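Local structure of vacuolar aminopeptidase 1 (Saccharomyces cerevisiae, 5JGF) at residues T96-P101 and Q235-L240; I114-Y119 and T184-G189. The protein removes amino acids, preferably neutral or hydrophobic ones, from the N-terminus of peptides in the vacuole, as a zinc-dependent dodecamer of the peptidase M18 family. All blocks are in the same frame, centred on the assembly; numbering follows the deposited sequence.

Contact 1: T96-P101 and Q235-L240; sequences TVKLKP and QMDLDL
Lys98 and Asp239, a cross-strand pair on one face, have nearly equal chi1 (-64° and -65°, CG anti to the carbonyl carbon), which lays their side chains alongside each other. A bend at chi2 then carries the lysine ammonium over to the carboxylate, where NZ of Lys98 meets OD2 of Asp239 at 2.7 Å on the syn lone pair. Asp237, two residues back, comes in obliquely: its OD1 lies 3.1 Å from NZ of Lys98, which approaches on the syn side but out of the carboxylate plane. One ammonium thus bridges two carboxylates and probably eases their repulsion. A water links NZ of Lys98 to OD2 of Asp237, and this same oxygen is bonded by Tyr26.

Beneath the salt bridges the backbones pair antiparallel. Leu240 N donates to Val97 O at 2.8 Å, and Leu99 N gives a straighter bond to Leu238 O, 3.1 Å long. Between these rungs Lys98 and Asp239 form a non-hydrogen-bonded pair with CA atoms 4.6 Å apart. At Leu99 the pairing opens: Leu238 N donates to a water lying between it and Leu99 O, and separate waters join Pro101 O to OE1 and NE2 of Gln235.

The other face is apolar. CB of Val97 sits 4.0 Å from CB of Leu240, while Leu99 crosses Leu240 at about a right angle, CD1 of Leu99 lying 4.0 Å from CG of Leu240. The second branch of Leu99, CD2, reaches CE of Met236 at 3.9 Å. Leu218 and Val222 of helix 216-226 pack against Leu99 and Leu238. A Lys98-Asp237-Asp239 salt-bridge network on one face and a leucine-rich layer on the other mark this as an amphipathic antiparallel pairing within the six-stranded sheet, separate from the mixed sheet whose strands carry the zinc ligands His91 and Asp344.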
loop_
_atom_site.group_PDB
_atom_site.type_symbol
_atom_site.label_atom_id
_atom_site.label_comp_id
_atom_site.label_asym_id
_atom_site.label_seq_id
_atom_site.Cartn_x
_atom_site.Cartn_y
_atom_site.Cartn_z
ATOM N N THR D 96 -31.264 14.290 18.116
ATOM C CA THR D 96 -32.327 14.680 17.213
ATOM C C THR D 96 -31.759 15.383 15.988
ATOM O O THR D 96 -30.547 15.375 15.758
ATOM C CB THR D 96 -33.349 15.603 17.942
ATOM O OG1 THR D 96 -34.496 15.801 17.114
ATOM C CG2 THR D 96 -32.727 16.958 18.265
ATOM N N VAL D 97 -32.646 15.971 15.196
ATOM C CA VAL D 97 -32.256 16.701 13.994
ATOM C C VAL D 97 -32.902 18.076 14.116
ATOM O O VAL D 97 -34.098 18.183 14.381
ATOM C CB VAL D 97 -32.756 15.978 12.718
ATOM C CG1 VAL D 97 -32.488 16.829 11.493
ATOM C CG2 VAL D 97 -32.056 14.635 12.583
ATOM N N LYS D 98 -32.104 19.122 13.934
ATOM C CA LYS D 98 -32.585 20.496 14.068
ATOM C C LYS D 98 -32.716 21.221 12.739
ATOM O O LYS D 98 -31.829 21.131 11.896
ATOM C CB LYS D 98 -31.613 21.299 14.941
ATOM C CG LYS D 98 -31.476 20.832 16.378
ATOM C CD LYS D 98 -32.696 21.238 17.179
ATOM C CE LYS D 98 -32.486 21.037 18.672
ATOM N NZ LYS D 98 -33.661 21.563 19.425
ATOM N N LEU D 99 -33.816 21.943 12.543
ATOM C CA LEU D 99 -33.943 22.716 11.315
ATOM C C LEU D 99 -32.874 23.797 11.423
ATOM O O LEU D 99 -32.618 24.312 12.511
ATOM C CB LEU D 99 -35.318 23.379 11.207
ATOM C CG LEU D 99 -36.352 22.659 10.344
ATOM C CD1 LEU D 99 -36.755 21.355 11.016
ATOM C CD2 LEU D 99 -37.562 23.556 10.144
ATOM N N LYS D 100 -32.239 24.132 10.308
ATOM C CA LYS D 100 -31.213 25.166 10.321
ATOM C C LYS D 100 -31.871 26.542 10.445
ATOM O O LYS D 100 -33.071 26.679 10.216
ATOM C CB LYS D 100 -30.379 25.086 9.038
ATOM C CG LYS D 100 -29.333 23.974 9.074
ATOM C CD LYS D 100 -28.711 23.735 7.711
ATOM C CE LYS D 100 -27.556 22.740 7.801
ATOM N NZ LYS D 100 -27.451 21.948 6.537
ATOM N N PRO D 101 -31.097 27.570 10.842
ATOM C CA PRO D 101 -31.611 28.938 10.992
ATOM C C PRO D 101 -32.402 29.323 9.746
ATOM O O PRO D 101 -33.425 30.008 9.819
ATOM C CB PRO D 101 -30.339 29.756 11.171
ATOM C CG PRO D 101 -29.494 28.829 11.985
ATOM C CD PRO D 101 -29.691 27.494 11.279
ATOM N N GLN D 235 -39.304 33.735 15.263
ATOM C CA GLN D 235 -38.214 32.759 15.310
ATOM C C GLN D 235 -38.741 31.391 15.718
ATOM O O GLN D 235 -39.877 31.262 16.172
ATOM C CB GLN D 235 -37.126 33.185 16.305
ATOM C CG GLN D 235 -35.893 33.824 15.667
ATOM C CD GLN D 235 -35.334 32.999 14.519
ATOM O OE1 GLN D 235 -35.474 31.774 14.494
ATOM N NE2 GLN D 235 -34.689 33.664 13.567
ATOM N N MET D 236 -37.914 30.366 15.546
ATOM C CA MET D 236 -38.316 29.019 15.918
ATOM C C MET D 236 -37.136 28.084 16.121
ATOM O O MET D 236 -36.062 28.280 15.556
ATOM C CB MET D 236 -39.275 28.438 14.875
ATOM C CG MET D 236 -38.849 28.640 13.442
ATOM S SD MET D 236 -40.101 28.044 12.273
ATOM C CE MET D 236 -39.072 27.016 11.255
ATOM N N ASP D 237 -37.354 27.081 16.962
ATOM C CA ASP D 237 -36.357 26.068 17.290
ATOM C C ASP D 237 -37.130 24.762 17.153
ATOM O O ASP D 237 -37.775 24.310 18.098
ATOM C CB ASP D 237 -35.874 26.260 18.733
ATOM C CG ASP D 237 -34.809 25.254 19.141
ATOM O OD1 ASP D 237 -34.495 24.348 18.341
ATOM O OD2 ASP D 237 -34.291 25.369 20.275
ATOM N N LEU D 238 -37.075 24.173 15.961
ATOM C CA LEU D 238 -37.803 22.939 15.681
ATOM C C LEU D 238 -36.902 21.732 15.440
ATOM O O LEU D 238 -35.799 21.867 14.910
ATOM C CB LEU D 238 -38.706 23.137 14.456
ATOM C CG LEU D 238 -39.652 24.345 14.485
ATOM C CD1 LEU D 238 -40.490 24.377 13.207
ATOM C CD2 LEU D 238 -40.550 24.265 15.712
ATOM N N ASP D 239 -37.397 20.561 15.839
ATOM C CA ASP D 239 -36.700 19.286 15.677
ATOM C C ASP D 239 -37.458 18.447 14.662
ATOM O O ASP D 239 -38.627 18.707 14.367
ATOM C CB ASP D 239 -36.748 18.419 16.943
ATOM C CG ASP D 239 -36.029 19.008 18.126
ATOM O OD1 ASP D 239 -36.048 18.326 19.171
ATOM O OD2 ASP D 239 -35.457 20.108 18.034
ATOM N N LEU D 240 -36.776 17.425 14.159
ATOM C CA LEU D 240 -37.381 16.429 13.290
ATOM C C LEU D 240 -37.159 15.202 14.162
ATOM O O LEU D 240 -36.062 15.007 14.692
ATOM C CB LEU D 240 -36.637 16.277 11.964
ATOM C CG LEU D 240 -36.883 17.358 10.917
ATOM C CD1 LEU D 240 -36.307 16.872 9.589
ATOM C CD2 LEU D 240 -38.386 17.629 10.768
HETATM O O HOH W 1 -31.981 24.037 20.317
HETATM O O HOH W 2 -35.176 25.425 14.044
HETATM O O HOH W 3 -33.747 24.364 15.619
HETATM O O HOH W 4 -35.399 30.024 12.228
HETATM O O HOH W 5 -33.276 31.923 11.721
#

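Contact 2: I114-Y119 and T184-G189; sequences IAVAPY and TIPVIG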
loop_
_atom_site.group_PDB
_atom_site.type_symbol
_atom_site.label_atom_id
_atom_site.label_comp_id
_atom_site.label_asym_id
_atom_site.label_seq_id
_atom_site.Cartn_x
_atom_site.Cartn_y
_atom_site.Cartn_z
ATOM N N ILE D 114 -35.858 20.340 3.252
ATOM C CA ILE D 114 -35.546 21.356 4.251
ATOM C C ILE D 114 -34.122 21.144 4.742
ATOM O O ILE D 114 -33.685 20.011 4.939
ATOM C CB ILE D 114 -36.506 21.316 5.469
ATOM C CG1 ILE D 114 -36.586 19.900 6.039
ATOM C CG2 ILE D 114 -37.883 21.831 5.061
ATOM C CD1 ILE D 114 -37.371 19.816 7.342
ATOM N N ALA D 115 -33.400 22.243 4.922
ATOM C CA ALA D 115 -32.024 22.180 5.397
ATOM C C ALA D 115 -32.040 21.954 6.906
ATOM O O ALA D 115 -32.704 22.685 7.644
ATOM C CB ALA D 115 -31.301 23.476 5.060
ATOM N N VAL D 116 -31.312 20.939 7.357
ATOM C CA VAL D 116 -31.264 20.600 8.774
ATOM C C VAL D 116 -29.846 20.270 9.220
ATOM O O VAL D 116 -28.942 20.123 8.396
ATOM C CB VAL D 116 -32.165 19.377 9.086
ATOM C CG1 VAL D 116 -33.604 19.669 8.679
ATOM C CG2 VAL D 116 -31.651 18.146 8.342
ATOM N N ALA D 117 -29.663 20.143 10.530
ATOM C CA ALA D 117 -28.359 19.822 11.099
ATOM C C ALA D 117 -28.539 18.788 12.204
ATOM O O ALA D 117 -29.582 18.737 12.860
ATOM C CB ALA D 117 -27.706 21.080 11.660
ATOM N N PRO D 118 -27.523 17.945 12.426
ATOM C CA PRO D 118 -27.636 16.929 13.472
ATOM C C PRO D 118 -27.369 17.497 14.863
ATOM O O PRO D 118 -26.514 18.362 15.034
ATOM C CB PRO D 118 -26.574 15.914 13.069
ATOM C CG PRO D 118 -25.475 16.806 12.547
ATOM C CD PRO D 118 -26.231 17.840 11.720
ATOM N N TYR D 119 -28.132 17.026 15.843
ATOM C CA TYR D 119 -27.939 17.415 17.236
ATOM C C TYR D 119 -27.421 16.105 17.816
ATOM O O TYR D 119 -28.192 15.184 18.072
ATOM C CB TYR D 119 -29.267 17.795 17.908
ATOM C CG TYR D 119 -29.112 18.086 19.387
ATOM C CD1 TYR D 119 -28.612 19.311 19.831
ATOM C CD2 TYR D 119 -29.415 17.113 20.342
ATOM C CE1 TYR D 119 -28.414 19.560 21.196
ATOM C CE2 TYR D 119 -29.219 17.349 21.705
ATOM C CZ TYR D 119 -28.720 18.573 22.124
ATOM O OH TYR D 119 -28.534 18.808 23.466
ATOM N N THR D 184 -27.982 13.109 3.464
ATOM C CA THR D 184 -29.051 12.825 4.416
ATOM C C THR D 184 -29.925 14.058 4.616
ATOM O O THR D 184 -29.950 14.649 5.698
ATOM C CB THR D 184 -28.465 12.375 5.765
ATOM O OG1 THR D 184 -27.643 13.416 6.295
ATOM C CG2 THR D 184 -27.619 11.124 5.585
ATOM N N ILE D 185 -30.643 14.439 3.564
ATOM C CA ILE D 185 -31.508 15.612 3.602
ATOM C C ILE D 185 -32.977 15.198 3.613
ATOM O O ILE D 185 -33.426 14.421 2.772
ATOM C CB ILE D 185 -31.240 16.531 2.383
ATOM C CG1 ILE D 185 -29.748 16.878 2.316
ATOM C CG2 ILE D 185 -32.064 17.812 2.495
ATOM C CD1 ILE D 185 -29.340 17.660 1.071
ATOM N N PRO D 186 -33.749 15.711 4.584
ATOM C CA PRO D 186 -35.167 15.350 4.653
ATOM C C PRO D 186 -35.974 15.863 3.467
ATOM O O PRO D 186 -35.855 17.030 3.078
ATOM C CB PRO D 186 -35.634 15.992 5.963
ATOM C CG PRO D 186 -34.363 16.134 6.772
ATOM C CD PRO D 186 -33.361 16.552 5.728
ATOM N N VAL D 187 -36.790 14.981 2.897
ATOM C CA VAL D 187 -37.665 15.335 1.788
ATOM C C VAL D 187 -38.998 15.637 2.462
ATOM O O VAL D 187 -39.520 14.812 3.217
ATOM C CB VAL D 187 -37.822 14.163 0.800
ATOM C CG1 VAL D 187 -38.939 14.455 -0.194
ATOM C CG2 VAL D 187 -36.509 13.942 0.060
ATOM N N ILE D 188 -39.544 16.818 2.195
ATOM C CA ILE D 188 -40.785 17.228 2.831
ATOM C C ILE D 188 -42.013 17.214 1.920
ATOM O O ILE D 188 -43.144 17.180 2.402
ATOM C CB ILE D 188 -40.591 18.628 3.480
ATOM C CG1 ILE D 188 -41.763 18.958 4.402
ATOM C CG2 ILE D 188 -40.417 19.689 2.403
ATOM C CD1 ILE D 188 -41.458 20.085 5.377
ATOM N N GLY D 189 -41.808 17.227 0.608
ATOM C CA GLY D 189 -42.956 17.192 -0.284
ATOM C C GLY D 189 -42.639 17.232 -1.764
ATOM O O GLY D 189 -41.482 17.162 -2.171
#
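The backbones of Ile114 and Pro186 approach at one point, CA to CA 6.0 Å, where Ile114 N makes a weak hydrogen bond of 3.3 Å to Pro186 O (N-H...O angle 155°). Strand 112-119 leads away from this junction, and the remaining contacts are made by side chains. The pyrrolidine ring of Pro186 fills the angle between Ile114 and Val116. The CG2 methyl of Val116 lies against its CD and CG atoms, 3.5 Å from CD of Pro186 and 3.7 Å from CG of Pro186, a close fit. With chi1 at -58°, CG2 lies between the backbone N and the carbonyl carbon of Val116, and CG1 also faces the ring at a longer distance.

Ile114 works in two directions. The side chain of Ile114 crosses that of Pro186 at about a right angle, with CG1 of Ile114 4.0 Å from CB of Pro186, whereas its CG2 turns to CD1 of Ile188, also 4.0 Å away. The extended chain of Ile188, with chi1 and chi2 both near 180°, carries CD1 of Ile188 across to CG2 of Ile114. On the far side of the hydrogen bond CG2 of Ile185 lies 3.7 Å from Ile114 O.

Leu240 of strand 233-242 touches Ile114, Val116 and Pro186, extending the same apolar cluster. Ile188 and Gly189 both face Gly112, forming a classic beta bulge in strand 187-189, outermost in the sheet within this chain, where the backbone of Ile188 also hydrogen-bonds to a third subunit. Ile188 also packs on Ile251 of that subunit, and Ile185 O accepts a hydrogen bond from its Asn352. With one weak polar link and every touching residue buried, the contact probably depends chiefly on the close packing of branched aliphatic groups against one another and the proline ring.

In the fold
Contacts 1 and 2, centred 10 Å apart, belong to one antiparallel sheet and are joined through its strands 96-99 and 112-119. Lys98 O lies 2.7 Å from Ala117 N and Thr96 O 2.9 Å from Tyr119 N, both probable hydrogen bonds, so the strand that pairs with 235-240 on one edge pairs with 114-119 on the other. Contact 1 is the nearer to the catalytic metals: the side chain of Thr96 is about 11 Å from a bound zinc ion and about 8 Å from that of Glu299, a zinc ligand. The touching residues of contact 2 lie away from the annotated sites. Both touch the second subunit, whose Asn407 packs on Lys100 and, through ND2, hydrogen-bonds to Val116 O.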